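Local structure of alanine racemase (Oenococcus oeni PSU-1, 3HUR) at residues A19-Q24 with H246-F251; A37-D42 with P50-F55; L228-N233 with E344-E349. The protein belongs to the alanine racemase family, whose members join an N-terminal TIM barrel to a C-terminal domain built largely of beta-strands. All blocks are in the same frame, centred on the assembly; numbering follows the deposited sequence.

Contact 1: residues A19-Q24 with H246-F251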
loop_
_atom_site.group_PDB
_atom_site.type_symbol
_atom_site.label_atom_id
_atom_site.label_comp_id
_atom_site.label_asym_id
_atom_site.label_seq_id
_atom_site.Cartn_x
_atom_site.Cartn_y
_atom_site.Cartn_z
ATOM N N ALA A 19 -8.619 5.733 -31.239
ATOM C CA ALA A 19 -9.479 4.585 -30.959
ATOM C C ALA A 19 -10.211 4.121 -32.244
ATOM O O ALA A 19 -10.403 2.918 -32.468
ATOM C CB ALA A 19 -10.503 4.886 -29.812
ATOM N N ALA A 20 -10.629 5.083 -33.061
ATOM C CA ALA A 20 -11.388 4.785 -34.263
ATOM C C ALA A 20 -10.470 4.029 -35.184
ATOM O O ALA A 20 -10.794 2.952 -35.684
ATOM C CB ALA A 20 -11.867 6.037 -34.927
ATOM N N HIS A 21 -9.298 4.609 -35.353
ATOM C CA HIS A 21 -8.255 4.068 -36.150
ATOM C C HIS A 21 -7.965 2.622 -35.773
ATOM O O HIS A 21 -7.783 1.783 -36.647
ATOM C CB HIS A 21 -7.026 4.952 -35.972
ATOM C CG HIS A 21 -5.810 4.459 -36.673
ATOM N ND1 HIS A 21 -5.507 4.810 -37.975
ATOM C CD2 HIS A 21 -4.788 3.682 -36.240
ATOM C CE1 HIS A 21 -4.365 4.244 -38.323
ATOM N NE2 HIS A 21 -3.903 3.561 -37.286
ATOM N N ASN A 22 -7.923 2.315 -34.487
ATOM C CA ASN A 22 -7.701 0.928 -34.064
ATOM C C ASN A 22 -8.814 -0.007 -34.545
ATOM O O ASN A 22 -8.532 -1.140 -34.923
ATOM C CB ASN A 22 -7.538 0.804 -32.545
ATOM C CG ASN A 22 -6.263 1.403 -32.034
ATOM O OD1 ASN A 22 -5.330 1.680 -32.777
ATOM N ND2 ASN A 22 -6.214 1.602 -30.744
ATOM N N LEU A 23 -10.065 0.448 -34.525
ATOM C CA LEU A 23 -11.164 -0.404 -35.012
ATOM C C LEU A 23 -11.015 -0.610 -36.514
ATOM O O LEU A 23 -11.157 -1.714 -37.008
ATOM C CB LEU A 23 -12.545 0.165 -34.691
ATOM C CG LEU A 23 -13.036 -0.008 -33.252
ATOM C CD1 LEU A 23 -14.563 0.215 -33.154
ATOM C CD2 LEU A 23 -12.657 -1.354 -32.719
ATOM N N GLN A 24 -10.716 0.469 -37.222
ATOM C CA GLN A 24 -10.399 0.399 -38.635
ATOM C C GLN A 24 -9.236 -0.588 -38.981
ATOM O O GLN A 24 -9.358 -1.356 -39.921
ATOM C CB GLN A 24 -10.136 1.813 -39.172
ATOM C CG GLN A 24 -11.444 2.671 -39.315
ATOM C CD GLN A 24 -11.202 4.215 -39.275
ATOM O OE1 GLN A 24 -10.065 4.699 -39.094
ATOM N NE2 GLN A 24 -12.281 4.978 -39.429
ATOM N N HIS A 246 -0.713 -2.045 -36.793
ATOM C CA HIS A 246 -0.278 -0.814 -36.135
ATOM C C HIS A 246 -1.364 -0.237 -35.259
ATOM O O HIS A 246 -1.992 0.768 -35.584
ATOM C CB HIS A 246 0.228 0.190 -37.176
ATOM C CG HIS A 246 1.277 -0.382 -38.078
ATOM N ND1 HIS A 246 1.275 -0.195 -39.449
ATOM C CD2 HIS A 246 2.343 -1.177 -37.805
ATOM C CE1 HIS A 246 2.305 -0.835 -39.978
ATOM N NE2 HIS A 246 2.970 -1.436 -39.002
ATOM N N LEU A 247 -1.582 -0.901 -34.141
ATOM C CA LEU A 247 -2.498 -0.385 -33.154
ATOM C C LEU A 247 -1.832 0.811 -32.474
ATOM O O LEU A 247 -0.652 0.782 -32.169
ATOM C CB LEU A 247 -2.900 -1.475 -32.157
ATOM C CG LEU A 247 -3.865 -2.536 -32.747
ATOM C CD1 LEU A 247 -4.422 -3.506 -31.684
ATOM C CD2 LEU A 247 -5.029 -1.906 -33.514
ATOM N N GLU A 248 -2.578 1.889 -32.295
ATOM C CA GLU A 248 -2.073 3.075 -31.563
ATOM C C GLU A 248 -2.492 2.978 -30.089
ATOM O O GLU A 248 -3.634 2.647 -29.801
ATOM C CB GLU A 248 -2.648 4.354 -32.206
ATOM C CG GLU A 248 -1.911 4.829 -33.465
ATOM C CD GLU A 248 -2.771 5.687 -34.429
ATOM O OE1 GLU A 248 -3.846 6.197 -34.043
ATOM O OE2 GLU A 248 -2.356 5.868 -35.609
ATOM N N ARG A 249 -1.580 3.256 -29.161
ATOM C CA ARG A 249 -1.952 3.488 -27.734
ATOM C C ARG A 249 -2.746 4.789 -27.686
ATOM O O ARG A 249 -2.272 5.794 -28.158
ATOM C CB ARG A 249 -0.728 3.554 -26.804
ATOM C CG ARG A 249 -1.074 3.793 -25.293
ATOM C CD ARG A 249 0.173 3.842 -24.341
ATOM N NE ARG A 249 1.358 4.382 -25.012
ATOM C CZ ARG A 249 1.643 5.688 -25.164
ATOM N NH1 ARG A 249 0.848 6.654 -24.667
ATOM N NH2 ARG A 249 2.751 6.037 -25.823
ATOM N N ILE A 250 -3.976 4.759 -27.168
ATOM C CA ILE A 250 -4.863 5.903 -27.296
ATOM C C ILE A 250 -4.826 6.847 -26.106
ATOM O O ILE A 250 -5.325 7.966 -26.189
ATOM C CB ILE A 250 -6.343 5.480 -27.608
ATOM C CG1 ILE A 250 -7.101 4.992 -26.369
ATOM C CG2 ILE A 250 -6.368 4.393 -28.670
ATOM C CD1 ILE A 250 -8.528 4.661 -26.678
ATOM N N PHE A 251 -4.227 6.426 -25.013
ATOM C CA PHE A 251 -4.325 7.201 -23.772
ATOM C C PHE A 251 -2.933 7.637 -23.343
ATOM O O PHE A 251 -1.968 7.010 -23.722
ATOM C CB PHE A 251 -4.972 6.368 -22.660
ATOM C CG PHE A 251 -4.241 5.104 -22.390
ATOM C CD1 PHE A 251 -3.254 5.057 -21.457
ATOM C CD2 PHE A 251 -4.492 3.982 -23.152
ATOM C CE1 PHE A 251 -2.534 3.881 -21.232
ATOM C CE2 PHE A 251 -3.783 2.811 -22.949
ATOM C CZ PHE A 251 -2.796 2.750 -21.989
#
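Ala19 and Asn22, one turn apart on helix 16-30, face Ile250 and Leu247 with CA atoms 6.0 and 5.4 Å apart respectively, so the extended segment runs against the helix in the opposite direction. Asn22 shows how one primary amide can hold a loop to a helix by pairing with the N-H and C=O of a single residue. OD1 of Asn22 accepts a hydrogen bond from Glu248 N at 2.8 Å, the donor tilted 19° from the carbonyl plane. In return, ND2 of Asn22 gives a nearly straight bond of 2.9 Å to Glu248 O, which lies in the amide plane. A second bond from ND2 goes to Ile229 O, and two bonds from the nitrogen together with one at the oxygen fix the rotation of the amide. Glu248 also lays its carboxylate parallel to one face of the His21 ring in an offset stack, OE2 above the rim and the planes 2° apart; His21 is brought beneath it with CG anti to the backbone N (chi1 176°). At the other end, CD1 of Ile250 meets CB of Ala19 at 3.7 Å. The arrangement fastens the connection between the last barrel strand, 222-223, and strand 251-263 to the helix preceding the first strand of the TIM barrel.

Contact 2: residues A37-D42 with P50-F55. With SO4 (sulfate ion), chain D.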
loop_
_atom_site.group_PDB
_atom_site.type_symbol
_atom_site.label_atom_id
_atom_site.label_comp_id
_atom_site.label_asym_id
_atom_site.label_seq_id
_atom_site.Cartn_x
_atom_site.Cartn_y
_atom_site.Cartn_z
ATOM N N ALA A 37 -17.910 -3.415 -31.151
ATOM C CA ALA A 37 -16.933 -2.814 -30.223
ATOM C C ALA A 37 -17.325 -3.203 -28.831
ATOM O O ALA A 37 -18.456 -2.943 -28.434
ATOM C CB ALA A 37 -16.952 -1.333 -30.359
ATOM N N VAL A 38 -16.433 -3.893 -28.117
ATOM C CA VAL A 38 -16.720 -4.305 -26.767
ATOM C C VAL A 38 -16.210 -3.192 -25.834
ATOM O O VAL A 38 -15.061 -2.813 -25.867
ATOM C CB VAL A 38 -16.101 -5.700 -26.421
ATOM C CG1 VAL A 38 -16.458 -6.118 -24.999
ATOM C CG2 VAL A 38 -16.573 -6.797 -27.386
ATOM N N LEU A 39 -17.102 -2.703 -24.993
ATOM C CA LEU A 39 -16.835 -1.633 -24.099
ATOM C C LEU A 39 -17.211 -2.057 -22.696
ATOM O O LEU A 39 -18.289 -1.740 -22.213
ATOM C CB LEU A 39 -17.708 -0.461 -24.499
ATOM C CG LEU A 39 -17.267 0.211 -25.795
ATOM C CD1 LEU A 39 -18.155 1.402 -25.991
ATOM C CD2 LEU A 39 -15.760 0.628 -25.747
ATOM N N LYS A 40 -16.352 -2.779 -22.008
ATOM C CA LYS A 40 -16.677 -3.151 -20.653
ATOM C C LYS A 40 -15.984 -2.188 -19.704
ATOM O O LYS A 40 -14.995 -1.540 -20.069
ATOM C CB LYS A 40 -16.237 -4.567 -20.391
ATOM C CG LYS A 40 -16.778 -5.590 -21.374
ATOM C CD LYS A 40 -16.138 -6.912 -21.080
ATOM C CE LYS A 40 -16.722 -8.090 -21.852
ATOM N NZ LYS A 40 -15.922 -9.279 -21.412
ATOM N N ALA A 41 -16.529 -2.063 -18.503
ATOM C CA ALA A 41 -15.886 -1.251 -17.463
ATOM C C ALA A 41 -15.703 0.194 -17.924
ATOM O O ALA A 41 -14.605 0.717 -17.897
ATOM C CB ALA A 41 -14.504 -1.860 -17.078
ATOM N N ASP A 42 -16.793 0.791 -18.400
ATOM C CA ASP A 42 -16.782 2.147 -18.887
ATOM C C ASP A 42 -15.694 2.375 -19.886
ATOM O O ASP A 42 -14.842 3.278 -19.719
ATOM C CB ASP A 42 -16.656 3.135 -17.696
ATOM C CG ASP A 42 -16.966 4.594 -18.082
ATOM O OD1 ASP A 42 -16.574 5.477 -17.287
ATOM O OD2 ASP A 42 -17.599 4.863 -19.146
ATOM N N PRO A 50 -18.175 8.480 -24.871
ATOM C CA PRO A 50 -17.348 9.125 -25.876
ATOM C C PRO A 50 -16.748 8.147 -26.882
ATOM O O PRO A 50 -16.701 8.449 -28.060
ATOM C CB PRO A 50 -16.242 9.810 -25.064
ATOM C CG PRO A 50 -16.548 9.577 -23.666
ATOM C CD PRO A 50 -17.880 8.989 -23.532
ATOM N N LEU A 51 -16.274 7.003 -26.407
ATOM C CA LEU A 51 -15.789 5.951 -27.306
ATOM C C LEU A 51 -16.936 5.486 -28.276
ATOM O O LEU A 51 -16.791 5.544 -29.480
ATOM C CB LEU A 51 -15.201 4.785 -26.493
ATOM C CG LEU A 51 -13.773 4.945 -25.931
ATOM C CD1 LEU A 51 -13.444 3.798 -24.983
ATOM C CD2 LEU A 51 -12.733 5.064 -27.026
ATOM N N ALA A 52 -18.087 5.134 -27.729
ATOM C CA ALA A 52 -19.226 4.755 -28.546
ATOM C C ALA A 52 -19.646 5.828 -29.554
ATOM O O ALA A 52 -19.845 5.511 -30.717
ATOM C CB ALA A 52 -20.366 4.380 -27.708
ATOM N N LYS A 53 -19.784 7.076 -29.132
ATOM C CA LYS A 53 -20.103 8.148 -30.051
ATOM C C LYS A 53 -19.050 8.262 -31.144
ATOM O O LYS A 53 -19.387 8.465 -32.293
ATOM C CB LYS A 53 -20.169 9.495 -29.348
ATOM C CG LYS A 53 -21.383 9.712 -28.514
ATOM C CD LYS A 53 -21.261 11.062 -27.825
ATOM C CE LYS A 53 -22.512 11.429 -27.039
ATOM N NZ LYS A 53 -23.627 11.908 -27.935
ATOM N N ALA A 54 -17.776 8.195 -30.789
ATOM C CA ALA A 54 -16.735 8.222 -31.809
ATOM C C ALA A 54 -16.910 7.045 -32.804
ATOM O O ALA A 54 -16.672 7.202 -33.990
ATOM C CB ALA A 54 -15.375 8.168 -31.187
ATOM N N PHE A 55 -17.323 5.879 -32.332
ATOM C CA PHE A 55 -17.450 4.772 -33.257
ATOM C C PHE A 55 -18.686 4.910 -34.159
ATOM O O PHE A 55 -18.646 4.426 -35.295
ATOM C CB PHE A 55 -17.509 3.425 -32.538
ATOM C CG PHE A 55 -16.315 3.115 -31.687
ATOM C CD1 PHE A 55 -15.082 3.587 -31.992
ATOM C CD2 PHE A 55 -16.452 2.330 -30.560
ATOM C CE1 PHE A 55 -14.002 3.272 -31.191
ATOM C CE2 PHE A 55 -15.391 2.017 -29.775
ATOM C CZ PHE A 55 -14.170 2.493 -30.075
HETATM S S SO4 D . -20.098 -0.560 -17.219
HETATM O O1 SO4 D . -19.183 -0.504 -16.093
HETATM O O2 SO4 D . -20.396 -1.939 -17.705
HETATM O O3 SO4 D . -21.276 0.162 -16.742
HETATM O O4 SO4 D . -19.453 0.204 -18.299
#
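Ala37 sets its methyl group against the Phe55 ring, CB of Ala37 lying 3.7 Å from both CD2 and CE2 of Phe55. This is the apolar interior of a beta-alpha unit of the TIM barrel, in which strand 34-38 is covered from outside by helix 48-57. Leu39 divides its two methyl groups between neighbouring helix positions. CD2 of Leu39 meets CD1 of Leu51 at 4.0 Å, and the same methyl approaches the Phe55 ring at its edge, near the ring plane. CD1 of Leu39 turns to CB of Ala52 at 4.1 Å. With CG anti to the carbonyl carbon (chi1 -72°), the Leu39 fork points at the helix, one methyl to each of the consecutive residues Leu51 and Ala52. Leu51 and Phe55 also pack on helix 16-30, through Ala19 and Leu23, and join the two helices over the strand. Beyond this buried patch the chain changes character: Asp42 OD2 accepts the N-H of Ala48 at the start of helix 48-57. A sulfate ion, probably from the crystallisation liquor, is bound by Asn68 ND2, by Arg8 NH1 of the second subunit, and by Asp42 N, which donates to sulfate O4 over 2.7 Å.

Contact 3: residues L228-N233 with E344-E349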
loop_
_atom_site.group_PDB
_atom_site.type_symbol
_atom_site.label_atom_id
_atom_site.label_comp_id
_atom_site.label_asym_id
_atom_site.label_seq_id
_atom_site.Cartn_x
_atom_site.Cartn_y
_atom_site.Cartn_z
ATOM N N LEU A 228 -8.319 -4.455 -26.907
ATOM C CA LEU A 228 -7.341 -3.965 -27.855
ATOM C C LEU A 228 -7.701 -2.581 -28.356
ATOM O O LEU A 228 -6.892 -1.939 -29.068
ATOM C CB LEU A 228 -7.208 -4.909 -29.065
ATOM C CG LEU A 228 -8.293 -4.900 -30.164
ATOM C CD1 LEU A 228 -8.246 -3.692 -31.051
ATOM C CD2 LEU A 228 -8.108 -6.158 -31.019
ATOM N N ILE A 229 -8.924 -2.142 -28.077
ATOM C CA ILE A 229 -9.329 -0.821 -28.529
ATOM C C ILE A 229 -8.410 0.261 -27.972
ATOM O O ILE A 229 -8.125 1.234 -28.636
ATOM C CB ILE A 229 -10.743 -0.496 -28.100
ATOM C CG1 ILE A 229 -11.749 -1.367 -28.899
ATOM C CG2 ILE A 229 -10.963 0.952 -28.315
ATOM C CD1 ILE A 229 -13.234 -1.333 -28.395
ATOM N N SER A 230 -7.946 0.074 -26.744
ATOM C CA SER A 230 -7.130 1.069 -26.081
ATOM C C SER A 230 -5.711 1.085 -26.585
ATOM O O SER A 230 -4.956 2.022 -26.288
ATOM C CB SER A 230 -7.113 0.817 -24.593
ATOM O OG SER A 230 -6.284 -0.274 -24.247
ATOM N N GLY A 231 -5.335 0.059 -27.342
ATOM C CA GLY A 231 -3.995 -0.010 -27.916
ATOM C C GLY A 231 -2.981 -0.753 -27.052
ATOM O O GLY A 231 -1.773 -0.790 -27.353
ATOM N N VAL A 232 -3.438 -1.332 -25.956
ATOM C CA VAL A 232 -2.518 -2.096 -25.137
ATOM C C VAL A 232 -2.302 -3.493 -25.736
ATOM O O VAL A 232 -3.085 -3.951 -26.574
ATOM C CB VAL A 232 -3.036 -2.307 -23.683
ATOM C CG1 VAL A 232 -3.290 -0.985 -23.006
ATOM C CG2 VAL A 232 -4.247 -3.231 -23.659
ATOM N N ASN A 233 -1.260 -4.169 -25.233
ATOM C CA ASN A 233 -1.010 -5.577 -25.488
ATOM C C ASN A 233 -1.881 -6.478 -24.642
ATOM O O ASN A 233 -1.613 -6.679 -23.485
ATOM C CB ASN A 233 0.456 -5.912 -25.199
ATOM C CG ASN A 233 0.893 -7.223 -25.843
ATOM O OD1 ASN A 233 1.986 -7.302 -26.417
ATOM N ND2 ASN A 233 0.023 -8.235 -25.801
ATOM N N GLU A 344 1.282 -1.971 -21.280
ATOM C CA GLU A 344 0.779 -2.523 -20.022
ATOM C C GLU A 344 -0.735 -2.398 -19.965
ATOM O O GLU A 344 -1.303 -1.458 -20.472
ATOM C CB GLU A 344 1.422 -1.831 -18.778
ATOM C CG GLU A 344 0.848 -2.344 -17.427
ATOM C CD GLU A 344 1.528 -1.819 -16.189
ATOM O OE1 GLU A 344 2.462 -1.002 -16.302
ATOM O OE2 GLU A 344 1.119 -2.220 -15.072
ATOM N N GLN A 345 -1.384 -3.363 -19.330
ATOM C CA GLN A 345 -2.843 -3.350 -19.210
ATOM C C GLN A 345 -3.353 -2.114 -18.402
ATOM O O GLN A 345 -2.674 -1.617 -17.536
ATOM C CB GLN A 345 -3.379 -4.612 -18.516
ATOM C CG GLN A 345 -2.715 -5.931 -18.848
ATOM C CD GLN A 345 -3.228 -6.572 -20.137
ATOM O OE1 GLN A 345 -4.039 -7.508 -20.100
ATOM N NE2 GLN A 345 -2.766 -6.056 -21.275
ATOM N N ILE A 346 -4.572 -1.676 -18.715
ATOM C CA ILE A 346 -5.216 -0.613 -17.987
ATOM C C ILE A 346 -6.436 -1.114 -17.256
ATOM O O ILE A 346 -7.097 -0.342 -16.585
ATOM C CB ILE A 346 -5.516 0.583 -18.862
ATOM C CG1 ILE A 346 -6.438 0.211 -20.025
ATOM C CG2 ILE A 346 -4.239 1.175 -19.349
ATOM C CD1 ILE A 346 -6.890 1.370 -20.847
ATOM N N THR A 347 -6.678 -2.429 -17.319
ATOM C CA THR A 347 -7.778 -3.068 -16.570
ATOM C C THR A 347 -7.326 -4.358 -15.971
ATOM O O THR A 347 -6.392 -4.962 -16.450
ATOM C CB THR A 347 -8.984 -3.397 -17.467
ATOM O OG1 THR A 347 -8.506 -3.910 -18.698
ATOM C CG2 THR A 347 -9.819 -2.180 -17.782
ATOM N N VAL A 348 -8.021 -4.778 -14.922
ATOM C CA VAL A 348 -7.839 -6.060 -14.289
ATOM C C VAL A 348 -9.230 -6.698 -14.238
ATOM O O VAL A 348 -10.207 -6.022 -13.996
ATOM C CB VAL A 348 -7.211 -5.956 -12.838
ATOM C CG1 VAL A 348 -8.063 -5.050 -11.906
ATOM C CG2 VAL A 348 -7.031 -7.345 -12.155
ATOM N N GLU A 349 -9.287 -8.005 -14.453
ATOM C CA GLU A 349 -10.501 -8.798 -14.368
ATOM C C GLU A 349 -10.443 -9.866 -13.272
ATOM O O GLU A 349 -9.449 -10.524 -13.114
ATOM C CB GLU A 349 -10.696 -9.508 -15.698
ATOM C CG GLU A 349 -11.974 -10.343 -15.799
ATOM C CD GLU A 349 -12.438 -10.467 -17.234
ATOM O OE1 GLU A 349 -11.586 -10.255 -18.131
ATOM O OE2 GLU A 349 -13.634 -10.718 -17.465
#
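Part of the junction between the TIM barrel and the C-terminal domain is formed here by a 3-10 turn and loop after the last barrel strand and by the residues that enter strand 347-353, which pairs with strand 357-364 in a two-stranded antiparallel unit. It illustrates how two domains of one chain can meet through a few aliphatic side chains set among polar backbone and amide groups. Val232 is the centre of it. CG1 of Val232 lies 3.3 Å from Glu344 O, while CG2 of Val232 turns toward the amide of Gln345, 4.0 Å from NE2; the two side chains cross at about a right angle. Ile346 closes the other side. Its CG1 sits between the backbone N and the carbonyl carbon (chi1 60°) and the chain then extends (chi2 174°), which carries CD1 of Ile346 to the first atoms of the Ser230 side chain, 3.8 Å from both CB and OG. CG2 of Ile346 makes a looser apolar contact with CG1 of Val232 at 4.4 Å. Phe251, on strand 251-263, packs on both Val232 and Ile346 and thus completes a small apolar cluster.

Polar groups lie among and around it. Ser230 OG is bonded to Gln227 O and also accepts a weak bond from Val232 N, bridging Gly231, whose positive phi (92°) allows the chain to turn out of the 3-10 segment. Across the junction, the backbones of Asn233 and Gly343 are hydrogen-bonded. On the C-terminal side, Arg297 NH2 bonds to Gln345 O. The Gln345 side chain is bent at chi2, and NE2 of Gln345 comes to 2.6 Å from the carbonyl O of Asn233.

Overall arrangement
The three contacts form one continuous packing unit, with centres about 12 to 14 Å apart. Contact 2 is the fully buried one and purely apolar across its segments, as suits a strand and its covering helix; contacts 1 and 3 are partly buried and mix apolar with polar groups. Contacts 1 and 3 both use the connection between strands 222-223 and 251-263: Ile250 and Ser230 are hydrogen-bonded through their backbones, and Phe251 CZ packs on Ile346 CG2. Helix 16-30 ties contact 1 to contact 2, where Leu23 lies on Phe55 and Ala37. Ile229 completes the circuit, its CD1 against Val38 O, joining the strand-helix layer of contact 2 to the domain junction.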